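Local coordinates for protein HTH-type transcriptional regulator PrpR (Mycobacterium tuberculosis, PDB 6D2S) that regulates transcription of the genes for short-chain fatty acid catabolism through the glyoxylate and methylcitrate cycles, and is needed for use of cholesterol-derived propionate and growth in macrophages, at residues D112-S115 / T116-G120; A270-H273 / K274-Y277. One frame throughout, in Å; residues are numbered along the deposited sequence.

Contact 1 (D112-S115 / T116-G120); sequences DQLS and TEARG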
loop_
_atom_site.group_PDB
_atom_site.type_symbol
_atom_site.label_atom_id
_atom_site.label_comp_id
_atom_site.label_asym_id
_atom_site.label_seq_id
_atom_site.Cartn_x
_atom_site.Cartn_y
_atom_site.Cartn_z
ATOM N N ASP A 112 21.623 -2.716 10.421
ATOM C CA ASP A 112 22.494 -2.192 11.478
ATOM C C ASP A 112 22.754 -0.693 11.342
ATOM O O ASP A 112 23.085 -0.045 12.343
ATOM C CB ASP A 112 23.829 -2.960 11.497
ATOM C CG ASP A 112 24.805 -2.467 12.599
ATOM O OD1 ASP A 112 24.578 -2.726 13.807
ATOM O OD2 ASP A 112 25.833 -1.841 12.247
ATOM N N GLN A 113 22.590 -0.127 10.139
ATOM C CA GLN A 113 23.019 1.240 9.840
ATOM C C GLN A 113 21.955 2.303 10.112
ATOM O O GLN A 113 22.297 3.491 10.174
ATOM C CB GLN A 113 23.452 1.348 8.365
ATOM C CG GLN A 113 24.727 0.577 8.003
ATOM C CD GLN A 113 25.008 0.575 6.498
ATOM O OE1 GLN A 113 24.100 0.360 5.689
ATOM N NE2 GLN A 113 26.267 0.826 6.120
ATOM N N LEU A 114 20.692 1.916 10.280
ATOM C CA LEU A 114 19.601 2.888 10.376
ATOM C C LEU A 114 19.839 3.896 11.493
ATOM O O LEU A 114 20.169 3.518 12.622
ATOM C CB LEU A 114 18.269 2.167 10.614
ATOM C CG LEU A 114 17.693 1.344 9.449
ATOM C CD1 LEU A 114 16.429 0.583 9.857
ATOM C CD2 LEU A 114 17.376 2.248 8.256
ATOM N N SER A 115 19.645 5.180 11.186
ATOM C CA SER A 115 19.653 6.216 12.221
ATOM C C SER A 115 18.387 6.108 13.078
ATOM O O SER A 115 17.438 5.406 12.730
ATOM C CB SER A 115 19.724 7.602 11.586
ATOM O OG SER A 115 18.510 7.854 10.887
ATOM N N THR A 116 18.363 6.821 14.212
ATOM C CA THR A 116 17.154 6.829 15.041
ATOM C C THR A 116 15.956 7.339 14.260
ATOM O O THR A 116 14.864 6.765 14.331
ATOM C CB THR A 116 17.341 7.687 16.298
ATOM O OG1 THR A 116 18.270 7.052 17.173
ATOM C CG2 THR A 116 16.004 7.856 17.032
ATOM N N GLU A 117 16.124 8.455 13.549
ATOM C CA GLU A 117 15.000 8.981 12.786
ATOM C C GLU A 117 14.519 7.959 11.767
ATOM O O GLU A 117 13.307 7.776 11.584
ATOM C CB GLU A 117 15.391 10.289 12.096
ATOM C CG GLU A 117 14.259 10.863 11.263
ATOM C CD GLU A 117 14.640 12.147 10.556
ATOM O OE1 GLU A 117 13.767 12.727 9.875
ATOM O OE2 GLU A 117 15.808 12.571 10.682
ATOM N N ALA A 118 15.456 7.262 11.116
ATOM C CA ALA A 118 15.064 6.253 10.130
ATOM C C ALA A 118 14.357 5.078 10.788
ATOM O O ALA A 118 13.427 4.506 10.207
ATOM C CB ALA A 118 16.276 5.750 9.350
ATOM N N ARG A 119 14.793 4.683 11.992
ATOM C CA ARG A 119 14.104 3.596 12.682
ATOM C C ARG A 119 12.655 3.967 12.987
ATOM O O ARG A 119 11.759 3.122 12.881
ATOM C CB ARG A 119 14.876 3.216 13.949
ATOM C CG ARG A 119 16.262 2.664 13.613
ATOM C CD ARG A 119 17.210 2.532 14.808
ATOM N NE ARG A 119 18.558 2.221 14.330
ATOM C CZ ARG A 119 19.077 0.998 14.277
ATOM N NH1 ARG A 119 18.372 -0.046 14.697
ATOM N NH2 ARG A 119 20.304 0.815 13.797
ATOM N N GLY A 120 12.402 5.228 13.351
ATOM C CA GLY A 120 11.029 5.656 13.585
ATOM C C GLY A 120 10.198 5.691 12.314
ATOM O O GLY A 120 9.017 5.320 12.318
#

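Contact 2 (A270-H273 / K274-Y277); sequences AHAH and KLVY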
loop_
_atom_site.group_PDB
_atom_site.type_symbol
_atom_site.label_atom_id
_atom_site.label_comp_id
_atom_site.label_asym_id
_atom_site.label_seq_id
_atom_site.Cartn_x
_atom_site.Cartn_y
_atom_site.Cartn_z
ATOM N N ALA A 270 7.596 -7.632 -21.128
ATOM C CA ALA A 270 7.466 -9.085 -21.213
ATOM C C ALA A 270 6.494 -9.682 -20.196
ATOM O O ALA A 270 6.160 -10.866 -20.314
ATOM C CB ALA A 270 8.837 -9.743 -21.044
ATOM N N HIS A 271 6.046 -8.917 -19.200
ATOM C CA HIS A 271 4.995 -9.372 -18.300
ATOM C C HIS A 271 3.629 -8.799 -18.644
ATOM O O HIS A 271 2.629 -9.235 -18.059
ATOM C CB HIS A 271 5.317 -8.993 -16.846
ATOM C CG HIS A 271 6.530 -9.676 -16.300
ATOM N ND1 HIS A 271 6.548 -11.016 -15.981
ATOM C CD2 HIS A 271 7.765 -9.204 -16.010
ATOM C CE1 HIS A 271 7.743 -11.342 -15.522
ATOM N NE2 HIS A 271 8.501 -10.260 -15.530
ATOM N N ALA A 272 3.563 -7.843 -19.572
ATOM C CA ALA A 272 2.342 -7.059 -19.735
ATOM C C ALA A 272 1.178 -7.858 -20.307
ATOM O O ALA A 272 0.047 -7.362 -20.289
ATOM C CB ALA A 272 2.613 -5.838 -20.623
ATOM N N HIS A 273 1.400 -9.069 -20.820
ATOM C CA HIS A 273 0.259 -9.776 -21.382
ATOM C C HIS A 273 -0.733 -10.197 -20.301
ATOM O O HIS A 273 -1.903 -10.428 -20.615
ATOM C CB HIS A 273 0.709 -10.986 -22.207
ATOM C CG HIS A 273 1.387 -12.056 -21.413
ATOM N ND1 HIS A 273 2.672 -11.923 -20.932
ATOM C CD2 HIS A 273 0.973 -13.293 -21.045
ATOM C CE1 HIS A 273 3.011 -13.024 -20.279
ATOM N NE2 HIS A 273 1.998 -13.870 -20.334
ATOM N N LYS A 274 -0.304 -10.275 -19.041
ATOM C CA LYS A 274 -1.214 -10.606 -17.953
ATOM C C LYS A 274 -2.028 -9.412 -17.469
ATOM O O LYS A 274 -2.889 -9.585 -16.600
ATOM C CB LYS A 274 -0.425 -11.196 -16.778
ATOM C CG LYS A 274 0.358 -12.454 -17.146
ATOM C CD LYS A 274 1.689 -12.524 -16.402
ATOM C CE LYS A 274 1.498 -12.544 -14.900
ATOM N NZ LYS A 274 1.055 -13.875 -14.384
ATOM N N LEU A 275 -1.764 -8.211 -17.979
ATOM C CA LEU A 275 -2.510 -7.017 -17.592
ATOM C C LEU A 275 -3.718 -6.838 -18.498
ATOM O O LEU A 275 -3.586 -6.882 -19.722
ATOM C CB LEU A 275 -1.652 -5.761 -17.705
ATOM C CG LEU A 275 -0.330 -5.695 -16.945
ATOM C CD1 LEU A 275 0.364 -4.384 -17.297
ATOM C CD2 LEU A 275 -0.582 -5.786 -15.462
ATOM N N VAL A 276 -4.882 -6.568 -17.903
ATOM C CA VAL A 276 -6.018 -6.226 -18.750
ATOM C C VAL A 276 -5.696 -4.995 -19.587
ATOM O O VAL A 276 -6.219 -4.833 -20.698
ATOM C CB VAL A 276 -7.292 -6.039 -17.903
ATOM C CG1 VAL A 276 -7.137 -4.876 -16.944
ATOM C CG2 VAL A 276 -8.510 -5.851 -18.815
ATOM N N TYR A 277 -4.794 -4.140 -19.097
ATOM C CA TYR A 277 -4.478 -2.869 -19.744
ATOM C C TYR A 277 -3.779 -3.016 -21.090
ATOM O O TYR A 277 -3.738 -2.041 -21.851
ATOM C CB TYR A 277 -3.609 -2.032 -18.806
ATOM C CG TYR A 277 -4.281 -1.780 -17.480
ATOM C CD1 TYR A 277 -5.432 -1.002 -17.407
ATOM C CD2 TYR A 277 -3.778 -2.334 -16.307
ATOM C CE1 TYR A 277 -6.060 -0.773 -16.193
ATOM C CE2 TYR A 277 -4.391 -2.108 -15.095
ATOM C CZ TYR A 277 -5.534 -1.330 -15.045
ATOM O OH TYR A 277 -6.136 -1.106 -13.839
HETATM O O HOH W 1 -4.817 -9.808 -19.785
#

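Contact 1 (D112-S115 / T116-G120)
Ser115 and Arg119 are joined by the first backbone bond of a helix, Arg119 N to Ser115 O at 2.8 Å, where the loop 112-115 turns into the helical residues 116-120. Ser115 is the N-cap. Its OG sits between the backbone N and the carbonyl carbon (chi1 67°), a position from which it reaches forward over the first turn and accepts from Ala118 N at 3.1 Å, with an N-H...O angle of 158°. The methyl of Ala118 comes up beside the same oxygen, so the hydroxyl is packed as well as bonded.

In one of its two modelled conformers, Arg119 folds back along the loop rather than leaving the helix radially. With CG anti to the carbonyl carbon and the chain extended as far as NE, its aliphatic part passes Ser115 O and the CB of Leu114, and its NE donates to Leu114 O at 2.7 Å. This donor stands well above the plane of the carbonyl. NH2 of Arg119 gives the same oxygen a second, weak bond at 3.0 Å, and the pair draws the guanidinium back to the loop in that conformer. CB of Leu114 then lies over one face of the flat group, toward its rim, while Asp112 O is at the edge, 3.3 Å from NH2 of Arg119. CD2 of Leu114 meets the methyl of Ala118 at 3.8 Å.

The N-terminal cap thus starts helix 116-135 within the IrrE N-terminal-like domain. Ser115 OG is also hydrogen-bonded to Glu6 of helix 3-13, and Leu114 packs on Glu6 and Phe10 of that helix. Val108, from the preceding helix 101-109, touches both Leu114 and Arg119, which places the junction where these three helices meet.

Contact 2 (A270-H273 / K274-Y277)
The imidazole of His273 carries the aliphatic chain of Lys274 on one face: CG of Lys274 lies 4.0 Å from the ring centroid and 17° off the ring normal, a CH-pi contact shifted toward the rim, with Lys274 N over the same face. At the ring's edge, in its plane, is Ala270 O. The two side chains run side by side in the same direction. A chi1 of 65° sets CG of His273 between the backbone N and the carbonyl carbon, which brings the ring beside the next residue, while the lysine chain bends at chi2, chi3 and chi4.

The backbone follows a 3-10 path after strand 261-268, in the C-terminal short-chain fatty acyl coenzyme A regulator region, with i to i+3 bonds. Lys274 N donates to His271 O at 3.3 Å, nearly straight at the hydrogen, and Leu275 N donates to Ala272 O at 3.1 Å, from well above the carbonyl plane. CD1 of Leu275 approaches CB of Ala272 at 4.3 Å, and both side chains rest on Phe241 of strand 239-247. A water molecule donates to His273 O at 3.1 Å and, weakly, to Leu275 O, spanning the end of the turn.

The contact therefore divides its chemistry: an apolar side faces the antiparallel sheet, and a polar side carries the histidine and lysine. Lys274 lends its methylenes to the imidazole but sends NZ to a salt bridge with Glu146, tying the turn to helix 138-147 of the IrrE-like region; its charge is probably balanced by that carboxylate.

Contacts 1 and 2, a helix N-cap and a 3-10 turn, lie on opposite sides of the chain's centre, their own centres 38 Å apart and their nearest atoms about 28 Å apart. The chain is a fragment of the longer regulator, holding its IrrE N-terminal-like part, with 112-120, and its C-terminal short-chain fatty acyl coenzyme A regulator part, with 270-277. One opens a long helix; the other follows strand 261-268, the central strand of the five-stranded antiparallel sheet. Neither contact supplies a ligand to the bound calcium or sodium ions, although the side chain of Gln113 lies about 7 Å from a calcium ion and that of His271 about 12 Å from a sodium ion.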